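OxyA protein (Actinoplanes teichomyceticus, PDB 5HH3) is a haem-dependent cytochrome P450 that probably acts as a phenolic-coupling peptide cyclase in glycopeptide antibiotic biosynthesis. Local coordinates at residues 55-66 against 297-305; 118-129 against 149-158. One frame throughout, in Å; residues are numbered along the deposited sequence.

Contact 1 (55-66 against 297-305); sequences WLATGYDEIRQV and VRIGDHLIK
Trp55 packs on His302 and Ile304, and Ile299 on Glu62, Gln65 and Val66, where a two-stranded antiparallel hairpin, 297-299 and 302-304 joined through Gly300 and Asp301, packs against the end of strand 53-57 and the following helix in the cytochrome P450 fold. The hairpin lies beside the mixed sheet without extending it: strand segments 55-57 and 302-304 cross at 116° with their axes 10.6 Å apart, too far for backbone pairing.

The aromatic contacts gather round the indole. Ile304 lays its CG1 over one face, 4.1 Å from the centroid of the five-membered ring, a CH-pi contact. His302 reaches the far end of the six-membered ring; Trp55 CZ3 lies over the imidazole face, 3.6 Å from His302 CG, and the planes are inclined at 55°, neither stacked nor edge-to-face. The indole is also held through its N-H, since NE1 is hydrogen-bonded to Asp308 OD2, an oxygen that also accepts from the backbone N of Lys305.

The aliphatic contacts centre on Ile299, which divides its branches among three helix residues. CG2 runs alongside the methylenes of Glu62, 3.7 Å from Glu62 CG. Gln65, its CG anti to the backbone N (chi1 -172°) and its chain extended beyond, carries its amide out to Ile299, where NE2 comes within 3.8 Å of Ile299 CG1. On the buried side of the helix, Val66, whose side chain also touches Cys312 of strand 309-312, meets Ile299 at about a right angle, and its CG2 is pressed to 3.5 Å from Ile299 CD1, closer than ordinary van der Waals contact.

Contact 2 (118-129 against 149-158); sequences FQPQVERVVQDS and SVATTATCDF
Phe118 meets Phe158, and Ser129 meets Ser149, at the two ends of a nearly antiparallel helix pair whose segment axes make an angle of 151° and approach to 9.5 Å. At the first end, Phe118 holds its CG anti to the backbone N (chi1 -165°), which swings the ring across to the other helix. The edge of the Phe158 ring is directed at the face of Phe118 in a T-shaped pair, with centroids 6.0 Å apart and planes at 67°. The edge of Phe118 abuts the opposite helix backbone, its CZ lying 3.3 Å from Ala154 O near the ring plane.

Midway, Val125 fits knob-into-hole among Val150, Thr153, Ala154 and Asp157; its CG2 is 3.6 Å from Thr153 CG2. The Asp157 carboxylate takes its polar partners elsewhere, in a salt bridge from OD2 to Arg163 and a hydrogen bond from Gln166 to OD1. At the other end the hydroxyls OG of Ser129 and OG of Ser149 lie 2.7 Å apart; Val125 O, 3.1 Å from Ser129 OG, competes for the same proton. A water bonded to Ser129 O adds a weak link to Ser149 OG.

Helix 163-178 packs against Val125 and Thr153, helix 225-256 receives Val150, Ala151 and Thr155, and helix 351-368 touches Val126.

In the fold
The two contacts lie on opposite sides of the chain's centre, with their own centres 39 Å apart and nearest atoms about 24 Å apart, so neither touches the other. Both segments of contact 2 fall in the 230 residues between those of contact 1: a local helix pairing lies within a long-range closure. Each has a side chain near a bound haem, though not touching it. The Val66 side chain of contact 1 is about 9 Å from a bound haem and about 5 Å from that of the haem-binding Arg291; the Phe158 side chain of contact 2 is about 6 Å from a bound haem and about 11 Å from that of Cys348, the axial iron ligand.

Contact 1 (55-66 against 297-305)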
loop_
_atom_site.group_PDB
_atom_site.type_symbol
_atom_site.label_atom_id
_atom_site.label_comp_id
_atom_site.label_asym_id
_atom_site.label_seq_id
_atom_site.Cartn_x
_atom_site.Cartn_y
_atom_site.Cartn_z
ATOM N N TRP B 55 9.662 1.993 -11.996
ATOM C CA TRP B 55 10.105 1.167 -13.092
ATOM C C TRP B 55 10.079 -0.314 -12.706
ATOM O O TRP B 55 10.236 -0.673 -11.527
ATOM C CB TRP B 55 11.561 1.483 -13.433
ATOM C CG TRP B 55 11.905 2.877 -13.810
ATOM C CD1 TRP B 55 12.341 3.867 -12.977
ATOM C CD2 TRP B 55 11.940 3.421 -15.139
ATOM N NE1 TRP B 55 12.606 5.004 -13.696
ATOM C CE2 TRP B 55 12.403 4.748 -15.034
ATOM C CE3 TRP B 55 11.635 2.911 -16.413
ATOM C CZ2 TRP B 55 12.562 5.581 -16.140
ATOM C CZ3 TRP B 55 11.820 3.774 -17.557
ATOM C CH2 TRP B 55 12.267 5.072 -17.392
ATOM N N LEU B 56 9.920 -1.156 -13.722
ATOM C CA LEU B 56 10.032 -2.600 -13.592
ATOM C C LEU B 56 11.185 -3.057 -14.455
ATOM O O LEU B 56 11.159 -2.803 -15.652
ATOM C CB LEU B 56 8.747 -3.278 -14.074
ATOM C CG LEU B 56 8.682 -4.804 -14.013
ATOM C CD1 LEU B 56 8.543 -5.269 -12.568
ATOM C CD2 LEU B 56 7.506 -5.311 -14.837
ATOM N N ALA B 57 12.170 -3.721 -13.861
ATOM C CA ALA B 57 13.310 -4.309 -14.598
ATOM C C ALA B 57 13.002 -5.778 -14.831
ATOM O O ALA B 57 12.726 -6.497 -13.872
ATOM C CB ALA B 57 14.604 -4.181 -13.798
ATOM N N THR B 58 13.028 -6.193 -16.098
ATOM C CA THR B 58 12.766 -7.566 -16.507
ATOM C C THR B 58 13.969 -8.259 -17.166
ATOM O O THR B 58 13.987 -9.493 -17.216
ATOM C CB THR B 58 11.568 -7.645 -17.499
ATOM O OG1 THR B 58 11.822 -6.830 -18.648
ATOM C CG2 THR B 58 10.270 -7.180 -16.862
ATOM N N GLY B 59 14.917 -7.481 -17.709
ATOM C CA GLY B 59 16.110 -8.016 -18.356
ATOM C C GLY B 59 17.080 -8.588 -17.337
ATOM O O GLY B 59 17.321 -7.979 -16.282
ATOM N N TYR B 60 17.621 -9.759 -17.657
ATOM C CA TYR B 60 18.527 -10.507 -16.757
ATOM C C TYR B 60 19.737 -9.681 -16.311
ATOM O O TYR B 60 20.021 -9.550 -15.106
ATOM C CB TYR B 60 19.026 -11.796 -17.448
ATOM C CG TYR B 60 19.538 -12.854 -16.510
ATOM C CD1 TYR B 60 20.881 -12.902 -16.105
ATOM C CD2 TYR B 60 18.686 -13.843 -16.046
ATOM C CE1 TYR B 60 21.334 -13.894 -15.225
ATOM C CE2 TYR B 60 19.124 -14.836 -15.185
ATOM C CZ TYR B 60 20.443 -14.865 -14.784
ATOM O OH TYR B 60 20.809 -15.892 -13.933
ATOM N N ASP B 61 20.445 -9.122 -17.276
ATOM C CA ASP B 61 21.648 -8.362 -16.971
ATOM C C ASP B 61 21.330 -7.020 -16.323
ATOM O O ASP B 61 22.085 -6.561 -15.484
ATOM C CB ASP B 61 22.507 -8.149 -18.218
ATOM C CG ASP B 61 23.080 -9.444 -18.752
ATOM O OD1 ASP B 61 23.362 -10.380 -17.976
ATOM O OD2 ASP B 61 23.260 -9.515 -19.964
ATOM N N GLU B 62 20.218 -6.416 -16.717
ATOM C CA GLU B 62 19.805 -5.147 -16.150
ATOM C C GLU B 62 19.386 -5.329 -14.677
ATOM O O GLU B 62 19.636 -4.469 -13.839
ATOM C CB GLU B 62 18.674 -4.523 -16.976
ATOM C CG GLU B 62 19.126 -4.023 -18.364
ATOM C CD GLU B 62 19.315 -5.122 -19.402
ATOM O OE1 GLU B 62 18.948 -6.299 -19.170
ATOM O OE2 GLU B 62 19.841 -4.805 -20.476
ATOM N N ILE B 63 18.746 -6.451 -14.371
ATOM C CA ILE B 63 18.397 -6.766 -12.981
ATOM C C ILE B 63 19.687 -6.962 -12.153
ATOM O O ILE B 63 19.777 -6.468 -11.039
ATOM C CB ILE B 63 17.482 -7.994 -12.869
ATOM C CG1 ILE B 63 16.076 -7.630 -13.350
ATOM C CG2 ILE B 63 17.439 -8.516 -11.430
ATOM C CD1 ILE B 63 15.188 -8.843 -13.604
ATOM N N ARG B 64 20.675 -7.662 -12.698
ATOM C CA ARG B 64 21.961 -7.811 -11.991
ATOM C C ARG B 64 22.661 -6.454 -11.787
ATOM O O ARG B 64 23.262 -6.207 -10.745
ATOM C CB ARG B 64 22.882 -8.791 -12.714
ATOM C CG ARG B 64 22.374 -10.224 -12.624
ATOM C CD ARG B 64 23.075 -11.122 -13.628
ATOM N NE ARG B 64 24.510 -11.134 -13.411
ATOM C CZ ARG B 64 25.228 -12.099 -12.822
ATOM N NH1 ARG B 64 24.674 -13.222 -12.341
ATOM N NH2 ARG B 64 26.553 -11.938 -12.718
ATOM N N GLN B 65 22.547 -5.577 -12.775
ATOM C CA GLN B 65 23.061 -4.223 -12.634
ATOM C C GLN B 65 22.357 -3.449 -11.511
ATOM O O GLN B 65 23.014 -2.825 -10.677
ATOM C CB GLN B 65 22.905 -3.470 -13.949
ATOM C CG GLN B 65 23.585 -2.133 -13.951
ATOM C CD GLN B 65 23.517 -1.438 -15.304
ATOM O OE1 GLN B 65 23.022 -1.998 -16.307
ATOM N NE2 GLN B 65 24.026 -0.217 -15.342
ATOM N N VAL B 66 21.028 -3.480 -11.505
ATOM C CA VAL B 66 20.267 -2.742 -10.508
ATOM C C VAL B 66 20.613 -3.236 -9.098
ATOM O O VAL B 66 20.867 -2.416 -8.191
ATOM C CB VAL B 66 18.764 -2.866 -10.756
ATOM C CG1 VAL B 66 17.947 -2.407 -9.546
ATOM C CG2 VAL B 66 18.385 -2.044 -11.987
ATOM N N VAL B 297 20.898 6.969 -13.014
ATOM C CA VAL B 297 21.592 5.857 -13.645
ATOM C C VAL B 297 20.948 5.522 -14.994
ATOM O O VAL B 297 19.716 5.440 -15.113
ATOM C CB VAL B 297 21.654 4.637 -12.688
ATOM C CG1 VAL B 297 20.284 4.220 -12.238
ATOM C CG2 VAL B 297 22.381 3.446 -13.316
ATOM N N ARG B 298 21.798 5.339 -15.995
ATOM C CA ARG B 298 21.396 4.881 -17.317
ATOM C C ARG B 298 21.334 3.363 -17.323
ATOM O O ARG B 298 22.318 2.712 -17.017
ATOM C CB ARG B 298 22.391 5.322 -18.378
ATOM C CG ARG B 298 22.367 6.806 -18.585
ATOM C CD ARG B 298 22.936 7.216 -19.931
ATOM N NE ARG B 298 22.431 8.546 -20.223
ATOM C CZ ARG B 298 21.219 8.808 -20.705
ATOM N NH1 ARG B 298 20.356 7.833 -21.014
ATOM N NH2 ARG B 298 20.867 10.068 -20.887
ATOM N N ILE B 299 20.165 2.821 -17.634
ATOM C CA ILE B 299 19.961 1.375 -17.722
ATOM C C ILE B 299 19.012 1.099 -18.868
ATOM O O ILE B 299 17.989 1.762 -19.007
ATOM C CB ILE B 299 19.375 0.770 -16.442
ATOM C CG1 ILE B 299 20.395 0.917 -15.317
ATOM C CG2 ILE B 299 19.018 -0.706 -16.656
ATOM C CD1 ILE B 299 20.013 0.280 -14.012
ATOM N N GLY B 300 19.338 0.070 -19.642
ATOM C CA GLY B 300 18.734 -0.121 -20.946
ATOM C C GLY B 300 19.014 1.151 -21.726
ATOM O O GLY B 300 20.139 1.692 -21.726
ATOM N N ASP B 301 17.952 1.656 -22.329
ATOM C CA ASP B 301 17.986 2.864 -23.106
ATOM C C ASP B 301 17.100 3.896 -22.370
ATOM O O ASP B 301 16.268 4.566 -22.994
ATOM C CB ASP B 301 17.445 2.511 -24.494
ATOM C CG ASP B 301 17.428 3.684 -25.434
ATOM O OD1 ASP B 301 18.380 4.496 -25.391
ATOM O OD2 ASP B 301 16.441 3.788 -26.201
ATOM N N HIS B 302 17.268 3.979 -21.041
ATOM C CA HIS B 302 16.458 4.826 -20.178
ATOM C C HIS B 302 17.307 5.513 -19.135
ATOM O O HIS B 302 18.344 4.996 -18.735
ATOM C CB HIS B 302 15.392 3.992 -19.448
ATOM C CG HIS B 302 14.201 3.665 -20.287
ATOM N ND1 HIS B 302 13.340 4.634 -20.760
ATOM C CD2 HIS B 302 13.731 2.481 -20.750
ATOM C CE1 HIS B 302 12.385 4.062 -21.471
ATOM N NE2 HIS B 302 12.598 2.758 -21.477
ATOM N N LEU B 303 16.845 6.658 -18.671
ATOM C CA LEU B 303 17.491 7.369 -17.570
ATOM C C LEU B 303 16.625 7.286 -16.304
ATOM O O LEU B 303 15.578 7.926 -16.205
ATOM C CB LEU B 303 17.729 8.834 -17.952
ATOM C CG LEU B 303 18.495 9.707 -16.943
ATOM C CD1 LEU B 303 19.830 9.084 -16.577
ATOM C CD2 LEU B 303 18.688 11.082 -17.559
ATOM N N ILE B 304 17.077 6.482 -15.351
ATOM C CA ILE B 304 16.471 6.422 -14.023
ATOM C C ILE B 304 16.945 7.616 -13.217
ATOM O O ILE B 304 18.135 7.747 -12.979
ATOM C CB ILE B 304 16.829 5.114 -13.303
ATOM C CG1 ILE B 304 16.299 3.920 -14.107
ATOM C CG2 ILE B 304 16.261 5.092 -11.877
ATOM C CD1 ILE B 304 16.995 2.618 -13.762
ATOM N N LYS B 305 16.035 8.506 -12.837
ATOM C CA LYS B 305 16.405 9.678 -12.041
ATOM C C LYS B 305 16.463 9.350 -10.572
ATOM O O LYS B 305 15.682 8.545 -10.091
ATOM C CB LYS B 305 15.435 10.813 -12.245
ATOM C CG LYS B 305 15.486 11.443 -13.631
ATOM C CD LYS B 305 16.780 12.220 -13.889
ATOM C CE LYS B 305 16.874 13.489 -13.048
ATOM N NZ LYS B 305 18.061 14.275 -13.486
#

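Contact 2 (118-129 against 149-158)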
loop_
_atom_site.group_PDB
_atom_site.type_symbol
_atom_site.label_atom_id
_atom_site.label_comp_id
_atom_site.label_asym_id
_atom_site.label_seq_id
_atom_site.Cartn_x
_atom_site.Cartn_y
_atom_site.Cartn_z
ATOM N N PHE B 118 23.516 -30.372 9.393
ATOM C CA PHE B 118 22.071 -30.394 9.561
ATOM C C PHE B 118 21.385 -31.438 8.652
ATOM O O PHE B 118 20.261 -31.834 8.918
ATOM C CB PHE B 118 21.542 -28.977 9.295
ATOM C CG PHE B 118 20.128 -28.729 9.758
ATOM C CD1 PHE B 118 19.736 -29.026 11.059
ATOM C CD2 PHE B 118 19.208 -28.123 8.904
ATOM C CE1 PHE B 118 18.445 -28.777 11.482
ATOM C CE2 PHE B 118 17.909 -27.873 9.326
ATOM C CZ PHE B 118 17.533 -28.206 10.615
ATOM N N GLN B 119 22.067 -31.900 7.603
ATOM C CA GLN B 119 21.466 -32.756 6.565
ATOM C C GLN B 119 20.764 -34.054 7.072
ATOM O O GLN B 119 19.638 -34.326 6.655
ATOM C CB GLN B 119 22.509 -33.040 5.464
ATOM C CG GLN B 119 21.997 -33.739 4.209
ATOM C CD GLN B 119 21.963 -35.260 4.302
ATOM O OE1 GLN B 119 22.512 -35.881 5.222
ATOM N NE2 GLN B 119 21.306 -35.871 3.334
ATOM N N PRO B 120 21.420 -34.849 7.949
ATOM C CA PRO B 120 20.742 -36.033 8.534
ATOM C C PRO B 120 19.417 -35.715 9.247
ATOM O O PRO B 120 18.459 -36.462 9.106
ATOM C CB PRO B 120 21.765 -36.579 9.534
ATOM C CG PRO B 120 23.085 -36.106 9.037
ATOM C CD PRO B 120 22.853 -34.806 8.327
ATOM N N GLN B 121 19.373 -34.613 9.995
ATOM C CA GLN B 121 18.136 -34.172 10.653
ATOM C C GLN B 121 17.039 -33.799 9.643
ATOM O O GLN B 121 15.871 -34.142 9.846
ATOM C CB GLN B 121 18.405 -32.996 11.599
ATOM C CG GLN B 121 17.288 -32.762 12.613
ATOM C CD GLN B 121 17.739 -31.989 13.842
ATOM O OE1 GLN B 121 18.651 -31.165 13.783
ATOM N NE2 GLN B 121 17.097 -32.258 14.968
ATOM N N VAL B 122 17.419 -33.116 8.559
ATOM C CA VAL B 122 16.467 -32.731 7.524
ATOM C C VAL B 122 15.901 -33.981 6.830
ATOM O O VAL B 122 14.713 -34.026 6.594
ATOM C CB VAL B 122 17.055 -31.720 6.511
ATOM C CG1 VAL B 122 16.079 -31.459 5.372
ATOM C CG2 VAL B 122 17.366 -30.408 7.209
ATOM N N GLU B 123 16.734 -34.998 6.590
ATOM C CA GLU B 123 16.270 -36.279 6.046
ATOM C C GLU B 123 15.203 -36.917 6.935
ATOM O O GLU B 123 14.173 -37.362 6.440
ATOM C CB GLU B 123 17.429 -37.271 5.861
ATOM C CG GLU B 123 18.401 -36.929 4.739
ATOM C CD GLU B 123 19.543 -37.937 4.601
ATOM O OE1 GLU B 123 19.951 -38.593 5.595
ATOM O OE2 GLU B 123 20.048 -38.072 3.467
ATOM N N ARG B 124 15.450 -36.940 8.242
ATOM C CA ARG B 124 14.464 -37.450 9.199
ATOM C C ARG B 124 13.154 -36.669 9.194
ATOM O O ARG B 124 12.080 -37.269 9.294
ATOM C CB ARG B 124 15.028 -37.487 10.625
ATOM C CG ARG B 124 16.035 -38.599 10.860
ATOM C CD ARG B 124 16.360 -38.766 12.339
ATOM N NE ARG B 124 17.176 -37.651 12.829
ATOM C CZ ARG B 124 18.507 -37.539 12.711
ATOM N NH1 ARG B 124 19.247 -38.488 12.128
ATOM N NH2 ARG B 124 19.112 -36.457 13.192
ATOM N N VAL B 125 13.227 -35.336 9.101
ATOM C CA VAL B 125 12.009 -34.522 9.072
ATOM C C VAL B 125 11.175 -34.880 7.844
ATOM O O VAL B 125 9.960 -35.038 7.949
ATOM C CB VAL B 125 12.304 -33.015 9.109
ATOM C CG1 VAL B 125 11.048 -32.201 8.798
ATOM C CG2 VAL B 125 12.860 -32.633 10.474
ATOM N N VAL B 126 11.831 -35.003 6.692
ATOM C CA VAL B 126 11.139 -35.382 5.476
ATOM C C VAL B 126 10.478 -36.777 5.612
ATOM O O VAL B 126 9.303 -36.934 5.283
ATOM C CB VAL B 126 12.066 -35.456 4.266
ATOM C CG1 VAL B 126 11.215 -35.633 3.026
ATOM C CG2 VAL B 126 12.942 -34.217 4.142
ATOM N N GLN B 127 11.228 -37.767 6.096
ATOM C CA GLN B 127 10.676 -39.125 6.265
ATOM C C GLN B 127 9.486 -39.143 7.226
ATOM O O GLN B 127 8.498 -39.809 6.945
ATOM C CB GLN B 127 11.751 -40.130 6.714
ATOM C CG GLN B 127 12.831 -40.385 5.670
ATOM C CD GLN B 127 12.279 -40.937 4.364
ATOM O OE1 GLN B 127 11.485 -41.873 4.362
ATOM N NE2 GLN B 127 12.695 -40.361 3.252
ATOM N N ASP B 128 9.562 -38.381 8.319
ATOM C CA ASP B 128 8.443 -38.281 9.282
ATOM C C ASP B 128 7.205 -37.643 8.637
ATOM O O ASP B 128 6.098 -38.147 8.773
ATOM C CB ASP B 128 8.842 -37.484 10.541
ATOM C CG ASP B 128 9.857 -38.212 11.421
ATOM O OD1 ASP B 128 9.840 -39.462 11.479
ATOM O OD2 ASP B 128 10.679 -37.525 12.070
ATOM N N SER B 129 7.394 -36.547 7.911
ATOM C CA SER B 129 6.283 -35.899 7.217
ATOM C C SER B 129 5.617 -36.856 6.210
ATOM O O SER B 129 4.389 -36.903 6.115
ATOM C CB SER B 129 6.748 -34.603 6.523
ATOM O OG SER B 129 7.168 -33.652 7.506
ATOM N N SER B 149 4.428 -28.823 7.060
ATOM C CA SER B 149 4.961 -29.827 7.981
ATOM C C SER B 149 6.480 -29.827 7.922
ATOM O O SER B 149 7.142 -29.717 8.952
ATOM C CB SER B 149 4.428 -31.226 7.630
ATOM O OG SER B 149 5.044 -32.208 8.422
ATOM N N VAL B 150 7.024 -29.927 6.716
ATOM C CA VAL B 150 8.479 -29.896 6.533
ATOM C C VAL B 150 9.074 -28.519 6.860
ATOM O O VAL B 150 10.050 -28.447 7.589
ATOM C CB VAL B 150 8.888 -30.340 5.115
ATOM C CG1 VAL B 150 10.386 -30.146 4.898
ATOM C CG2 VAL B 150 8.502 -31.803 4.911
ATOM N N ALA B 151 8.469 -27.446 6.360
ATOM C CA ALA B 151 9.032 -26.090 6.575
ATOM C C ALA B 151 9.125 -25.682 8.053
ATOM O O ALA B 151 10.165 -25.205 8.495
ATOM C CB ALA B 151 8.268 -25.037 5.784
ATOM N N THR B 152 8.048 -25.887 8.800
ATOM C CA THR B 152 8.006 -25.508 10.208
ATOM C C THR B 152 9.024 -26.277 11.045
ATOM O O THR B 152 9.753 -25.687 11.831
ATOM C CB THR B 152 6.619 -25.734 10.820
ATOM O OG1 THR B 152 5.654 -25.017 10.066
ATOM C CG2 THR B 152 6.567 -25.245 12.258
ATOM N N THR B 153 9.043 -27.597 10.872
ATOM C CA THR B 153 9.922 -28.465 11.640
ATOM C C THR B 153 11.388 -28.213 11.300
ATOM O O THR B 153 12.184 -28.026 12.200
ATOM C CB THR B 153 9.552 -29.947 11.454
ATOM O OG1 THR B 153 8.181 -30.117 11.779
ATOM C CG2 THR B 153 10.359 -30.832 12.370
ATOM N N ALA B 154 11.723 -28.164 10.012
ATOM C CA ALA B 154 13.107 -27.914 9.583
ATOM C C ALA B 154 13.626 -26.546 10.061
ATOM O O ALA B 154 14.764 -26.453 10.526
ATOM C CB ALA B 154 13.238 -28.025 8.068
ATOM N N THR B 155 12.807 -25.500 9.954
ATOM C CA THR B 155 13.230 -24.167 10.408
ATOM C C THR B 155 13.353 -24.096 11.933
ATOM O O THR B 155 14.333 -23.560 12.430
ATOM C CB THR B 155 12.335 -23.007 9.903
ATOM O OG1 THR B 155 10.972 -23.189 10.316
ATOM C CG2 THR B 155 12.403 -22.896 8.419
ATOM N N CYS B 156 12.377 -24.631 12.670
ATOM C CA CYS B 156 12.473 -24.687 14.134
ATOM C C CYS B 156 13.654 -25.534 14.625
ATOM O O CYS B 156 14.331 -25.132 15.564
ATOM C CB CYS B 156 11.170 -25.165 14.790
ATOM S SG CYS B 156 9.832 -23.955 14.661
ATOM N N ASP B 157 13.905 -26.687 13.990
ATOM C CA ASP B 157 15.109 -27.508 14.296
ATOM C C ASP B 157 16.398 -26.713 14.048
ATOM O O ASP B 157 17.299 -26.746 14.877
ATOM C CB ASP B 157 15.159 -28.819 13.490
ATOM C CG ASP B 157 14.131 -29.849 13.949
ATOM O OD1 ASP B 157 13.464 -29.667 14.996
ATOM O OD2 ASP B 157 13.984 -30.873 13.245
ATOM N N PHE B 158 16.454 -25.966 12.946
ATOM C CA PHE B 158 17.615 -25.142 12.635
ATOM C C PHE B 158 17.863 -24.106 13.741
ATOM O O PHE B 158 19.004 -23.888 14.142
ATOM C CB PHE B 158 17.450 -24.501 11.257
ATOM C CG PHE B 158 18.498 -23.479 10.916
ATOM C CD1 PHE B 158 19.766 -23.872 10.502
ATOM C CD2 PHE B 158 18.207 -22.121 10.981
ATOM C CE1 PHE B 158 20.729 -22.924 10.182
ATOM C CE2 PHE B 158 19.168 -21.169 10.656
ATOM C CZ PHE B 158 20.431 -21.576 10.248
HETATM O O HOH W 1 3.021 -34.734 7.267
#